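Local coordinates for CRISPR-associated protein, Cse2 family (Meiothermus ruber, PDB 3WA8), which probably serves as the CasB (Cse2) subunit of a type I-E CRISPR complex, binding G-rich crRNA sequence and stabilising the R-loop, at residues 66-71 with 160-165; 32-37 with 144-149; 17-22 with 70-75; 11-16 with 46-51. All coordinates share one frame; numbering follows the deposited sequence.

Overall arrangement
All four contacts join helices or their flanking turns in an all-helical chain. Interaction 1 is the most central, about 4 Å from the chain's centre, and interaction 4 lies about 15 Å out. Helix 59-72 links interactions 1 and 3, which share G70 and L71 and whose centres are about 9 Å apart; helix 10-21 links interactions 3 and 4, about 11 Å apart. Interaction 2 touches interaction 1 through L34 and L145 but stays clear of interaction 4. Along the chain, interaction 4 closes before interaction 1 opens, while interaction 2 alternates with each of the others. Helix 59-72 thus lies between the N-terminal helices and late helices 141-154 and 162-170, although both groups also meet directly.

Interaction 1 of 4, residues 66-71 with 160-165; sequences YLVAGL and IYWSEL
Two groups, the carboxylate OE2 of E46 and the backbone N of V42, hydrogen-bond the hydroxyl of Y66 on one flank of the helix whose V68 and L71 meet W162 and L165. That grip is on a different flank of 66-71, toward helix 43-49; the side facing 160-165 is wholly apolar. The six-membered part of the W162 indole does most of the touching. Its CZ3 comes 3.4 Å from L71 CB, with CH2 close by, and its CE3 lies 4.0 Å from V68 CG1, the two side chains passing at a slant. In V68, CG1 stands anti to the backbone N (chi1 167°), which sends this methyl to the indole and the other, CG2, to L165. There CG2 and L165 CD2 are a looser 4.4 Å apart. W162 is also held from within its own segment: I160 CG2 sits 3.7 Å above the ring plane, over its centre, so I160, ahead of the N-cap Y161, covers one indole face. Next to it, S163 OG gives a weak hydrogen bond to E164 OE1 on the flank turned from V68. Helix 141-154 closes one side of the contact, with L145 against both L67 and L71. Helix 10-21 brings V15 and R19 to W162, and W72 adds an edge-to-face ring contact, so the indole is buried where three helices converge on helix 162-170.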
loop_
_atom_site.group_PDB
_atom_site.type_symbol
_atom_site.label_atom_id
_atom_site.label_comp_id
_atom_site.label_asym_id
_atom_site.label_seq_id
_atom_site.Cartn_x
_atom_site.Cartn_y
_atom_site.Cartn_z
ATOM N N TYR A 66 9.735 2.040 4.544
ATOM C CA TYR A 66 9.571 3.388 5.049
ATOM C C TYR A 66 8.380 4.060 4.424
ATOM O O TYR A 66 7.613 4.727 5.112
ATOM C CB TYR A 66 10.838 4.217 4.842
ATOM C CG TYR A 66 11.753 4.196 6.030
ATOM C CD1 TYR A 66 12.974 3.513 5.991
ATOM C CD2 TYR A 66 11.389 4.825 7.218
ATOM C CE1 TYR A 66 13.825 3.504 7.082
ATOM C CE2 TYR A 66 12.228 4.818 8.316
ATOM C CZ TYR A 66 13.443 4.151 8.233
ATOM O OH TYR A 66 14.258 4.141 9.330
ATOM N N LEU A 67 8.216 3.888 3.118
ATOM C CA LEU A 67 7.054 4.415 2.425
ATOM C C LEU A 67 5.783 3.842 3.058
ATOM O O LEU A 67 4.840 4.577 3.310
ATOM C CB LEU A 67 7.102 4.046 0.950
ATOM C CG LEU A 67 6.016 4.591 0.032
ATOM C CD1 LEU A 67 6.104 6.078 -0.047
ATOM C CD2 LEU A 67 6.195 4.017 -1.350
ATOM N N VAL A 68 5.735 2.549 3.336
ATOM C CA VAL A 68 4.478 2.037 3.856
ATOM C C VAL A 68 4.259 2.611 5.248
ATOM O O VAL A 68 3.120 2.966 5.626
ATOM C CB VAL A 68 4.349 0.484 3.830
ATOM C CG1 VAL A 68 3.186 0.040 4.656
ATOM C CG2 VAL A 68 4.136 -0.001 2.423
ATOM N N ALA A 69 5.350 2.740 5.998
ATOM C CA ALA A 69 5.249 3.333 7.306
ATOM C C ALA A 69 4.621 4.731 7.188
ATOM O O ALA A 69 3.614 5.046 7.859
ATOM C CB ALA A 69 6.593 3.397 7.927
ATOM N N GLY A 70 5.174 5.553 6.298
ATOM C CA GLY A 70 4.697 6.922 6.149
ATOM C C GLY A 70 3.239 6.975 5.762
ATOM O O GLY A 70 2.464 7.756 6.338
ATOM N N LEU A 71 2.847 6.140 4.797
ATOM C CA LEU A 71 1.477 6.192 4.333
ATOM C C LEU A 71 0.568 5.752 5.463
ATOM O O LEU A 71 -0.477 6.356 5.705
ATOM C CB LEU A 71 1.262 5.314 3.113
ATOM C CG LEU A 71 1.965 5.827 1.858
ATOM C CD1 LEU A 71 2.052 4.766 0.721
ATOM C CD2 LEU A 71 1.332 7.132 1.415
ATOM N N ILE A 160 -7.440 -0.254 2.975
ATOM C CA ILE A 160 -6.178 -0.575 2.287
ATOM C C ILE A 160 -5.428 -1.598 3.108
ATOM O O ILE A 160 -5.054 -1.297 4.247
ATOM C CB ILE A 160 -5.240 0.646 2.157
ATOM C CG1 ILE A 160 -5.733 1.592 1.065
ATOM C CG2 ILE A 160 -3.823 0.209 1.836
ATOM C CD1 ILE A 160 -5.159 2.977 1.176
ATOM N N TYR A 161 -5.193 -2.791 2.566
ATOM C CA TYR A 161 -4.447 -3.783 3.326
ATOM C C TYR A 161 -2.942 -3.484 3.287
ATOM O O TYR A 161 -2.236 -3.840 2.335
ATOM C CB TYR A 161 -4.776 -5.199 2.881
ATOM C CG TYR A 161 -6.248 -5.509 2.893
ATOM C CD1 TYR A 161 -6.814 -6.310 3.885
ATOM C CD2 TYR A 161 -7.090 -5.027 1.901
ATOM C CE1 TYR A 161 -8.206 -6.626 3.888
ATOM C CE2 TYR A 161 -8.478 -5.328 1.896
ATOM C CZ TYR A 161 -9.014 -6.117 2.891
ATOM O OH TYR A 161 -10.345 -6.402 2.857
ATOM N N TRP A 162 -2.442 -2.818 4.321
ATOM C CA TRP A 162 -1.034 -2.442 4.338
ATOM C C TRP A 162 -0.033 -3.586 4.225
ATOM O O TRP A 162 0.930 -3.481 3.467
ATOM C CB TRP A 162 -0.732 -1.589 5.532
ATOM C CG TRP A 162 -1.632 -0.433 5.593
ATOM C CD1 TRP A 162 -2.754 -0.321 6.349
ATOM C CD2 TRP A 162 -1.512 0.796 4.855
ATOM N NE1 TRP A 162 -3.334 0.912 6.152
ATOM C CE2 TRP A 162 -2.602 1.614 5.232
ATOM C CE3 TRP A 162 -0.580 1.289 3.927
ATOM C CZ2 TRP A 162 -2.794 2.898 4.716
ATOM C CZ3 TRP A 162 -0.769 2.570 3.416
ATOM C CH2 TRP A 162 -1.870 3.358 3.821
ATOM N N SER A 163 -0.233 -4.686 4.928
ATOM C CA SER A 163 0.771 -5.726 4.820
ATOM C C SER A 163 0.857 -6.264 3.385
ATOM O O SER A 163 1.951 -6.463 2.843
ATOM C CB SER A 163 0.550 -6.833 5.838
ATOM O OG SER A 163 -0.559 -7.596 5.472
ATOM N N GLU A 164 -0.294 -6.463 2.747
ATOM C CA GLU A 164 -0.264 -6.890 1.350
ATOM C C GLU A 164 0.381 -5.797 0.482
ATOM O O GLU A 164 1.153 -6.118 -0.429
ATOM C CB GLU A 164 -1.647 -7.307 0.836
ATOM C CG GLU A 164 -2.007 -8.786 1.065
ATOM C CD GLU A 164 -2.670 -9.092 2.459
ATOM O OE1 GLU A 164 -2.579 -8.244 3.396
ATOM O OE2 GLU A 164 -3.275 -10.197 2.615
ATOM N N LEU A 165 0.105 -4.523 0.783
ATOM C CA LEU A 165 0.704 -3.442 0.011
ATOM C C LEU A 165 2.239 -3.547 0.048
ATOM O O LEU A 165 2.922 -3.546 -1.008
ATOM C CB LEU A 165 0.232 -2.070 0.480
ATOM C CG LEU A 165 0.690 -0.902 -0.421
ATOM C CD1 LEU A 165 0.073 -0.997 -1.804
ATOM C CD2 LEU A 165 0.341 0.465 0.181
#

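Interaction 2 of 4, residues 32-37 with 144-149; sequences RGLDAP and RLRQMV
R146 reaches from helix 141-154 to the turn at L34 and D35, where its guanidinium finds both a charge and an apolar cover. NH2 donates to D35 OD1 in a weak hydrogen bond of 3.3 Å, nearly straight at 161°, which is also the salt bridge of the contact. The carboxylate and guanidinium planes stand 83° apart, so this is a single-donor link and not the flat, two-pronged pairing of a coplanar pair. One face of the guanidinium is taken by the turn itself: L34 CB lies 3.6 Å above its plane, offset toward the rim, and the backbone N of D35 is over the same face. The Arg side chain gets this far because CG is anti to the backbone N (chi1 -167°) and the chain runs extended from there to NE. The turn has an internal bond of its own, A36 N to G33 O at 2.9 Å. On the helix, M148 N and V149 N are satisfied by the carbonyls of R144 and L145, while R144 NH1 donates to A132 O of helix 124-135. The salt bridge lies near the surface, and below it the packing turns apolar. Helix 59-72 runs underneath, with L34 CD2 against G70 and L71, P37 on Y66 and L67, and L145 on L67 and L71, thus bridging the loop and helix 141-154.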
loop_
_atom_site.group_PDB
_atom_site.type_symbol
_atom_site.label_atom_id
_atom_site.label_comp_id
_atom_site.label_asym_id
_atom_site.label_seq_id
_atom_site.Cartn_x
_atom_site.Cartn_y
_atom_site.Cartn_z
ATOM N N ARG A 32 7.024 12.614 7.910
ATOM C CA ARG A 32 8.052 13.505 7.364
ATOM C C ARG A 32 8.936 12.857 6.278
ATOM O O ARG A 32 9.287 13.522 5.308
ATOM C CB ARG A 32 8.922 14.054 8.489
ATOM C CG ARG A 32 10.007 14.950 7.981
ATOM C CD ARG A 32 10.355 16.074 8.937
ATOM N NE ARG A 32 10.530 17.324 8.180
ATOM C CZ ARG A 32 11.137 18.407 8.665
ATOM N NH1 ARG A 32 11.622 18.387 9.908
ATOM N NH2 ARG A 32 11.262 19.513 7.918
ATOM N N GLY A 33 9.272 11.571 6.445
ATOM C CA GLY A 33 10.072 10.847 5.486
ATOM C C GLY A 33 9.397 10.555 4.154
ATOM O O GLY A 33 10.036 10.086 3.222
ATOM N N LEU A 34 8.102 10.821 4.041
ATOM C CA LEU A 34 7.357 10.508 2.794
ATOM C C LEU A 34 8.010 10.980 1.474
ATOM O O LEU A 34 7.953 10.267 0.471
ATOM C CB LEU A 34 5.905 11.010 2.867
ATOM C CG LEU A 34 4.975 10.118 3.672
ATOM C CD1 LEU A 34 3.585 10.696 3.738
ATOM C CD2 LEU A 34 4.984 8.678 3.084
ATOM N N ASP A 35 8.622 12.157 1.455
ATOM C CA ASP A 35 9.180 12.633 0.194
ATOM C C ASP A 35 10.489 11.894 -0.183
ATOM O O ASP A 35 10.921 11.936 -1.339
ATOM C CB ASP A 35 9.447 14.155 0.224
ATOM C CG ASP A 35 8.314 14.962 0.879
ATOM O OD1 ASP A 35 7.609 15.674 0.120
ATOM O OD2 ASP A 35 8.138 14.899 2.142
ATOM N N ALA A 36 11.150 11.274 0.793
ATOM C CA ALA A 36 12.410 10.588 0.546
ATOM C C ALA A 36 12.465 9.468 1.568
ATOM O O ALA A 36 13.235 9.534 2.549
ATOM C CB ALA A 36 13.568 11.537 0.712
ATOM N N PRO A 37 11.624 8.441 1.376
ATOM C CA PRO A 37 11.456 7.349 2.354
ATOM C C PRO A 37 12.789 6.703 2.654
ATOM O O PRO A 37 13.537 6.400 1.723
ATOM C CB PRO A 37 10.577 6.339 1.629
ATOM C CG PRO A 37 9.983 7.070 0.476
ATOM C CD PRO A 37 10.809 8.264 0.163
ATOM N N ARG A 144 3.604 8.267 -7.229
ATOM C CA ARG A 144 2.290 7.972 -7.734
ATOM C C ARG A 144 1.442 7.210 -6.739
ATOM O O ARG A 144 0.235 7.441 -6.623
ATOM C CB ARG A 144 2.390 7.244 -9.038
ATOM C CG ARG A 144 2.952 8.119 -10.112
ATOM C CD ARG A 144 3.188 7.337 -11.365
ATOM N NE ARG A 144 4.066 8.082 -12.246
ATOM C CZ ARG A 144 4.363 7.734 -13.491
ATOM N NH1 ARG A 144 3.837 6.627 -14.007
ATOM N NH2 ARG A 144 5.185 8.499 -14.207
ATOM N N LEU A 145 2.082 6.326 -5.987
ATOM C CA LEU A 145 1.372 5.564 -4.962
ATOM C C LEU A 145 0.833 6.485 -3.876
ATOM O O LEU A 145 -0.258 6.271 -3.324
ATOM C CB LEU A 145 2.307 4.549 -4.342
ATOM C CG LEU A 145 1.668 3.714 -3.262
ATOM C CD1 LEU A 145 0.728 2.805 -3.985
ATOM C CD2 LEU A 145 2.702 2.931 -2.510
ATOM N N ARG A 146 1.593 7.530 -3.592
ATOM C CA ARG A 146 1.264 8.413 -2.508
ATOM C C ARG A 146 0.058 9.197 -2.914
ATOM O O ARG A 146 -0.847 9.391 -2.115
ATOM C CB ARG A 146 2.431 9.331 -2.251
ATOM C CG ARG A 146 2.388 10.099 -0.987
ATOM C CD ARG A 146 3.780 10.625 -0.809
ATOM N NE ARG A 146 3.844 11.887 -0.073
ATOM C CZ ARG A 146 4.778 12.803 -0.310
ATOM N NH1 ARG A 146 5.676 12.605 -1.279
ATOM N NH2 ARG A 146 4.815 13.920 0.406
ATOM N N GLN A 147 0.020 9.633 -4.165
ATOM C CA GLN A 147 -1.162 10.325 -4.673
ATOM C C GLN A 147 -2.404 9.421 -4.657
ATOM O O GLN A 147 -3.503 9.883 -4.332
ATOM C CB GLN A 147 -0.923 10.792 -6.090
ATOM C CG GLN A 147 -0.228 12.099 -6.262
ATOM C CD GLN A 147 -0.475 12.629 -7.684
ATOM O OE1 GLN A 147 -0.625 11.831 -8.647
ATOM N NE2 GLN A 147 -0.572 13.974 -7.824
ATOM N N MET A 148 -2.235 8.149 -5.020
ATOM C CA MET A 148 -3.368 7.245 -5.172
ATOM C C MET A 148 -3.985 6.892 -3.818
ATOM O O MET A 148 -5.226 6.982 -3.655
ATOM C CB MET A 148 -2.979 5.975 -5.924
ATOM C CG MET A 148 -4.151 5.046 -6.163
ATOM S SD MET A 148 -5.413 5.789 -7.236
ATOM C CE MET A 148 -4.945 5.015 -8.771
ATOM N N VAL A 149 -3.118 6.505 -2.868
ATOM C CA VAL A 149 -3.492 6.322 -1.465
ATOM C C VAL A 149 -4.255 7.536 -0.956
ATOM O O VAL A 149 -5.321 7.414 -0.352
ATOM C CB VAL A 149 -2.263 6.086 -0.572
ATOM C CG1 VAL A 149 -2.621 6.131 0.871
ATOM C CG2 VAL A 149 -1.660 4.739 -0.872
#

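Interaction 3 of 4, residues 17-22 with 70-75; sequences YLRQRS and GLWAST
W72 lays its indole against L18, R19 and S22, packing the end of helix 59-72 on the C-terminal end of helix 10-21 in this all-helical Cse2 fold. In sequence order, G70 comes first; its O accepts a 2.9 Å hydrogen bond from S74 OG. L71 packs on V149 of helix 141-154. Next comes W72, its CG anti to the backbone N (chi1 165°), which swings the ring out toward helix 10-21. L18 CB makes a CH-pi contact over one face, 3.9 Å from the centroid of the six-membered ring and 23° off its normal. L18 CD1 follows over CE3. R19 runs along the CZ2-NE1 side of the indole at a slant, its CG 4.0 Å from CZ2. Their polar ends share a partner: E80 takes a hydrogen bond from W72 NE1 and forms a salt bridge with R19 NH2. Replacing W72 with an alanine would probably open a gap beside L18 and leave E80 OE2 without its indole donor. A73 and S74 then carry the chain through a type I turn, closed by T75 N to W72 O at 3.0 Å, and T75 OG1 is hydrogen-bonded to E153 OE2. Across the contact, S22 OG sits at the indole edge, 3.7 Å from W72 CZ3, and hydrogen-bonds L18 O at 2.6 Å; S22 N donates to the same carbonyl at 3.2 Å.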
loop_
_atom_site.group_PDB
_atom_site.type_symbol
_atom_site.label_atom_id
_atom_site.label_comp_id
_atom_site.label_asym_id
_atom_site.label_seq_id
_atom_site.Cartn_x
_atom_site.Cartn_y
_atom_site.Cartn_z
ATOM N N TYR A 17 3.651 -4.446 14.341
ATOM C CA TYR A 17 4.655 -3.830 15.195
ATOM C C TYR A 17 4.471 -2.325 15.190
ATOM O O TYR A 17 4.497 -1.693 16.251
ATOM C CB TYR A 17 6.020 -4.260 14.667
ATOM C CG TYR A 17 7.300 -3.739 15.296
ATOM C CD1 TYR A 17 7.956 -4.424 16.324
ATOM C CD2 TYR A 17 7.923 -2.616 14.761
ATOM C CE1 TYR A 17 9.195 -3.932 16.851
ATOM C CE2 TYR A 17 9.121 -2.121 15.247
ATOM C CZ TYR A 17 9.766 -2.759 16.287
ATOM O OH TYR A 17 10.979 -2.193 16.711
ATOM N N LEU A 18 4.258 -1.749 14.004
ATOM C CA LEU A 18 3.988 -0.324 13.899
ATOM C C LEU A 18 2.740 0.038 14.706
ATOM O O LEU A 18 2.743 1.045 15.417
ATOM C CB LEU A 18 3.780 0.112 12.461
ATOM C CG LEU A 18 4.849 0.107 11.375
ATOM C CD1 LEU A 18 4.172 0.308 10.027
ATOM C CD2 LEU A 18 5.812 1.212 11.543
ATOM N N ARG A 19 1.683 -0.774 14.605
ATOM C CA ARG A 19 0.441 -0.514 15.340
ATOM C C ARG A 19 0.632 -0.561 16.842
ATOM O O ARG A 19 0.026 0.210 17.599
ATOM C CB ARG A 19 -0.613 -1.549 14.991
ATOM C CG ARG A 19 -0.969 -1.568 13.551
ATOM C CD ARG A 19 -2.347 -2.072 13.367
ATOM N NE ARG A 19 -2.820 -1.691 12.041
ATOM C CZ ARG A 19 -3.116 -2.557 11.083
ATOM N NH1 ARG A 19 -2.992 -3.852 11.295
ATOM N NH2 ARG A 19 -3.546 -2.126 9.926
ATOM N N GLN A 20 1.456 -1.495 17.286
ATOM C CA GLN A 20 1.548 -1.747 18.695
ATOM C C GLN A 20 2.546 -0.837 19.351
ATOM O O GLN A 20 2.375 -0.512 20.496
ATOM C CB GLN A 20 1.901 -3.196 18.958
ATOM C CG GLN A 20 0.836 -4.166 18.515
ATOM C CD GLN A 20 1.134 -5.568 19.020
ATOM O OE1 GLN A 20 2.156 -5.771 19.686
ATOM N NE2 GLN A 20 0.253 -6.542 18.722
ATOM N N ARG A 21 3.583 -0.412 18.636
ATOM C CA ARG A 21 4.716 0.220 19.315
ATOM C C ARG A 21 4.981 1.668 18.956
ATOM O O ARG A 21 5.653 2.341 19.706
ATOM C CB ARG A 21 6.006 -0.582 19.140
ATOM C CG ARG A 21 5.988 -1.966 19.723
ATOM C CD ARG A 21 6.774 -2.062 21.066
ATOM N NE ARG A 21 6.850 -3.458 21.530
ATOM C CZ ARG A 21 7.415 -4.453 20.833
ATOM N NH1 ARG A 21 7.977 -4.212 19.646
ATOM N NH2 ARG A 21 7.422 -5.691 21.309
ATOM N N SER A 22 4.485 2.155 17.822
ATOM C CA SER A 22 4.764 3.538 17.382
ATOM C C SER A 22 4.344 4.596 18.386
ATOM O O SER A 22 3.231 4.517 18.913
ATOM C CB SER A 22 4.041 3.828 16.077
ATOM O OG SER A 22 4.485 2.943 15.074
ATOM N N GLY A 70 5.174 5.553 6.298
ATOM C CA GLY A 70 4.697 6.922 6.149
ATOM C C GLY A 70 3.239 6.975 5.762
ATOM O O GLY A 70 2.464 7.756 6.338
ATOM N N LEU A 71 2.847 6.140 4.797
ATOM C CA LEU A 71 1.477 6.192 4.333
ATOM C C LEU A 71 0.568 5.752 5.463
ATOM O O LEU A 71 -0.477 6.356 5.705
ATOM C CB LEU A 71 1.262 5.314 3.113
ATOM C CG LEU A 71 1.965 5.827 1.858
ATOM C CD1 LEU A 71 2.052 4.766 0.721
ATOM C CD2 LEU A 71 1.332 7.132 1.415
ATOM N N TRP A 72 0.993 4.710 6.168
ATOM C CA TRP A 72 0.186 4.147 7.206
ATOM C C TRP A 72 0.046 5.221 8.274
ATOM O O TRP A 72 -1.038 5.459 8.803
ATOM C CB TRP A 72 0.836 2.875 7.744
ATOM C CG TRP A 72 0.256 2.448 9.020
ATOM C CD1 TRP A 72 -0.924 1.802 9.195
ATOM C CD2 TRP A 72 0.794 2.679 10.336
ATOM N NE1 TRP A 72 -1.168 1.626 10.544
ATOM C CE2 TRP A 72 -0.121 2.150 11.260
ATOM C CE3 TRP A 72 1.955 3.292 10.818
ATOM C CZ2 TRP A 72 0.099 2.186 12.642
ATOM C CZ3 TRP A 72 2.171 3.331 12.208
ATOM C CH2 TRP A 72 1.248 2.783 13.094
ATOM N N ALA A 73 1.158 5.898 8.558
ATOM C CA ALA A 73 1.213 6.932 9.593
ATOM C C ALA A 73 0.352 8.126 9.203
ATOM O O ALA A 73 0.112 9.008 10.005
ATOM C CB ALA A 73 2.636 7.345 9.792
ATOM N N SER A 74 -0.119 8.142 7.959
ATOM C CA SER A 74 -0.934 9.246 7.457
ATOM C C SER A 74 -2.393 8.893 7.407
ATOM O O SER A 74 -3.230 9.750 7.144
ATOM C CB SER A 74 -0.515 9.623 6.045
ATOM O OG SER A 74 0.787 10.137 6.047
ATOM N N THR A 75 -2.711 7.634 7.662
ATOM C CA THR A 75 -4.058 7.162 7.382
ATOM C C THR A 75 -5.199 7.873 8.099
ATOM O O THR A 75 -5.036 8.458 9.147
ATOM C CB THR A 75 -4.214 5.651 7.568
ATOM O OG1 THR A 75 -5.491 5.277 7.025
ATOM C CG2 THR A 75 -4.136 5.262 9.054
#

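Interaction 4 of 4, residues 11-16 with 46-51; sequences EQAFVR and EGFLGR
A T-shaped (edge-to-face) phenylalanine pair, F14 on helix 10-21 and F48 on helix 43-49, packs these two N-terminal helices together. F14 presents its edge to the face of F48: the centroids are 5.0 Å apart and the planes meet at 61°. The leading atom is F14 CD1, which stands 3.4 Å above the F48 plane, displaced from the ring centre toward CD2 and CG. The far end of F48 continues along the helix, its CZ lying 3.6 Å from F14 CB and close to F14 CA, so the ring rests on backbone as well as side chain. Beside it, A13 CB touches the same CZ more loosely, at 4.2 Å. F48 reaches across because its CG is anti to the backbone N (chi1 -170°), directing the ring to the F14 side of helix 10-21. The aromatic run goes on beyond the pair: Y65 of helix 59-72 meets F14 edge to face, and Y17, one turn further on helix 10-21, meets F48 with planes at a wide angle. A serine in place of F48 would probably open a gap beside A13 and strip F14 CD1 of the ring face it points into. Between these segments the contact is apolar, so it probably rests on dispersion, ring electrostatics and buried apolar surface; Y17 OH adds weak hydrogen bonds to L44 O and R51 NH2.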
loop_
_atom_site.group_PDB
_atom_site.type_symbol
_atom_site.label_atom_id
_atom_site.label_comp_id
_atom_site.label_asym_id
_atom_site.label_seq_id
_atom_site.Cartn_x
_atom_site.Cartn_y
_atom_site.Cartn_z
ATOM N N GLU A 11 5.765 -9.059 6.535
ATOM C CA GLU A 11 5.109 -7.770 6.337
ATOM C C GLU A 11 3.935 -7.589 7.294
ATOM O O GLU A 11 3.692 -6.471 7.783
ATOM C CB GLU A 11 4.647 -7.572 4.899
ATOM C CG GLU A 11 5.749 -7.585 3.892
ATOM C CD GLU A 11 6.126 -8.978 3.469
ATOM O OE1 GLU A 11 5.343 -9.903 3.760
ATOM O OE2 GLU A 11 7.206 -9.147 2.853
ATOM N N GLN A 12 3.199 -8.668 7.549
ATOM C CA GLN A 12 2.214 -8.647 8.617
ATOM C C GLN A 12 2.904 -8.280 9.919
ATOM O O GLN A 12 2.495 -7.359 10.589
ATOM C CB GLN A 12 1.505 -9.998 8.778
ATOM C CG GLN A 12 0.496 -10.293 7.703
ATOM C CD GLN A 12 -0.253 -11.594 7.911
ATOM O OE1 GLN A 12 0.219 -12.556 8.561
ATOM N NE2 GLN A 12 -1.447 -11.633 7.348
ATOM N N ALA A 13 3.961 -8.992 10.270
ATOM C CA ALA A 13 4.629 -8.730 11.523
ATOM C C ALA A 13 5.017 -7.260 11.589
ATOM O O ALA A 13 4.919 -6.627 12.639
ATOM C CB ALA A 13 5.837 -9.597 11.664
ATOM N N PHE A 14 5.428 -6.705 10.459
ATOM C CA PHE A 14 5.913 -5.361 10.465
ATOM C C PHE A 14 4.789 -4.397 10.823
ATOM O O PHE A 14 4.944 -3.516 11.689
ATOM C CB PHE A 14 6.523 -5.024 9.110
ATOM C CG PHE A 14 6.952 -3.591 8.979
ATOM C CD1 PHE A 14 8.011 -3.088 9.753
ATOM C CD2 PHE A 14 6.293 -2.736 8.094
ATOM C CE1 PHE A 14 8.404 -1.744 9.640
ATOM C CE2 PHE A 14 6.683 -1.413 7.970
ATOM C CZ PHE A 14 7.743 -0.910 8.744
ATOM N N VAL A 15 3.657 -4.565 10.154
ATOM C CA VAL A 15 2.515 -3.696 10.354
ATOM C C VAL A 15 1.974 -3.815 11.779
ATOM O O VAL A 15 1.772 -2.806 12.429
ATOM C CB VAL A 15 1.444 -3.983 9.284
ATOM C CG1 VAL A 15 0.077 -3.393 9.673
ATOM C CG2 VAL A 15 1.941 -3.444 7.928
ATOM N N ARG A 16 1.773 -5.025 12.273
ATOM C CA ARG A 16 1.434 -5.226 13.675
ATOM C C ARG A 16 2.353 -4.427 14.619
ATOM O O ARG A 16 1.886 -3.795 15.566
ATOM C CB ARG A 16 1.481 -6.720 14.007
ATOM C CG ARG A 16 1.226 -7.108 15.478
ATOM C CD ARG A 16 0.784 -8.606 15.589
ATOM N NE ARG A 16 0.054 -9.007 14.364
ATOM C CZ ARG A 16 -0.432 -10.225 14.084
ATOM N NH1 ARG A 16 -0.295 -11.238 14.951
ATOM N NH2 ARG A 16 -1.059 -10.422 12.915
ATOM N N GLU A 46 14.142 1.099 11.648
ATOM C CA GLU A 46 15.527 0.642 11.561
ATOM C C GLU A 46 15.760 -0.636 12.363
ATOM O O GLU A 46 16.440 -1.566 11.903
ATOM C CB GLU A 46 16.466 1.726 12.068
ATOM C CG GLU A 46 16.536 2.940 11.186
ATOM C CD GLU A 46 17.078 2.636 9.817
ATOM O OE1 GLU A 46 17.936 1.740 9.715
ATOM O OE2 GLU A 46 16.653 3.289 8.843
ATOM N N GLY A 47 15.201 -0.654 13.568
ATOM C CA GLY A 47 15.225 -1.813 14.414
ATOM C C GLY A 47 14.677 -3.016 13.688
ATOM O O GLY A 47 15.284 -4.099 13.704
ATOM N N PHE A 48 13.530 -2.834 13.037
ATOM C CA PHE A 48 12.857 -3.966 12.420
ATOM C C PHE A 48 13.664 -4.436 11.228
ATOM O O PHE A 48 13.913 -5.637 11.083
ATOM C CB PHE A 48 11.431 -3.604 12.041
ATOM C CG PHE A 48 10.607 -4.766 11.612
ATOM C CD1 PHE A 48 9.797 -5.433 12.523
ATOM C CD2 PHE A 48 10.619 -5.195 10.291
ATOM C CE1 PHE A 48 9.020 -6.520 12.137
ATOM C CE2 PHE A 48 9.843 -6.296 9.889
ATOM C CZ PHE A 48 9.043 -6.955 10.818
ATOM N N LEU A 49 14.118 -3.491 10.404
ATOM C CA LEU A 49 14.942 -3.835 9.237
ATOM C C LEU A 49 16.273 -4.444 9.647
ATOM O O LEU A 49 16.792 -5.312 8.963
ATOM C CB LEU A 49 15.207 -2.621 8.354
ATOM C CG LEU A 49 14.036 -1.841 7.764
ATOM C CD1 LEU A 49 14.489 -0.499 7.275
ATOM C CD2 LEU A 49 13.426 -2.629 6.637
ATOM N N GLY A 50 16.818 -3.979 10.762
ATOM C CA GLY A 50 18.092 -4.468 11.253
ATOM C C GLY A 50 18.017 -5.869 11.828
ATOM O O GLY A 50 19.033 -6.442 12.217
ATOM N N ARG A 51 16.814 -6.425 11.886
ATOM C CA ARG A 51 16.642 -7.765 12.413
ATOM C C ARG A 51 16.398 -8.810 11.326
ATOM O O ARG A 51 16.095 -9.966 11.619
ATOM C CB ARG A 51 15.561 -7.788 13.502
ATOM C CG ARG A 51 16.082 -7.345 14.888
ATOM C CD ARG A 51 15.056 -7.550 16.009
ATOM N NE ARG A 51 13.788 -6.855 15.737
ATOM C CZ ARG A 51 13.529 -5.588 16.068
ATOM N NH1 ARG A 51 14.442 -4.848 16.698
ATOM N NH2 ARG A 51 12.349 -5.053 15.772
#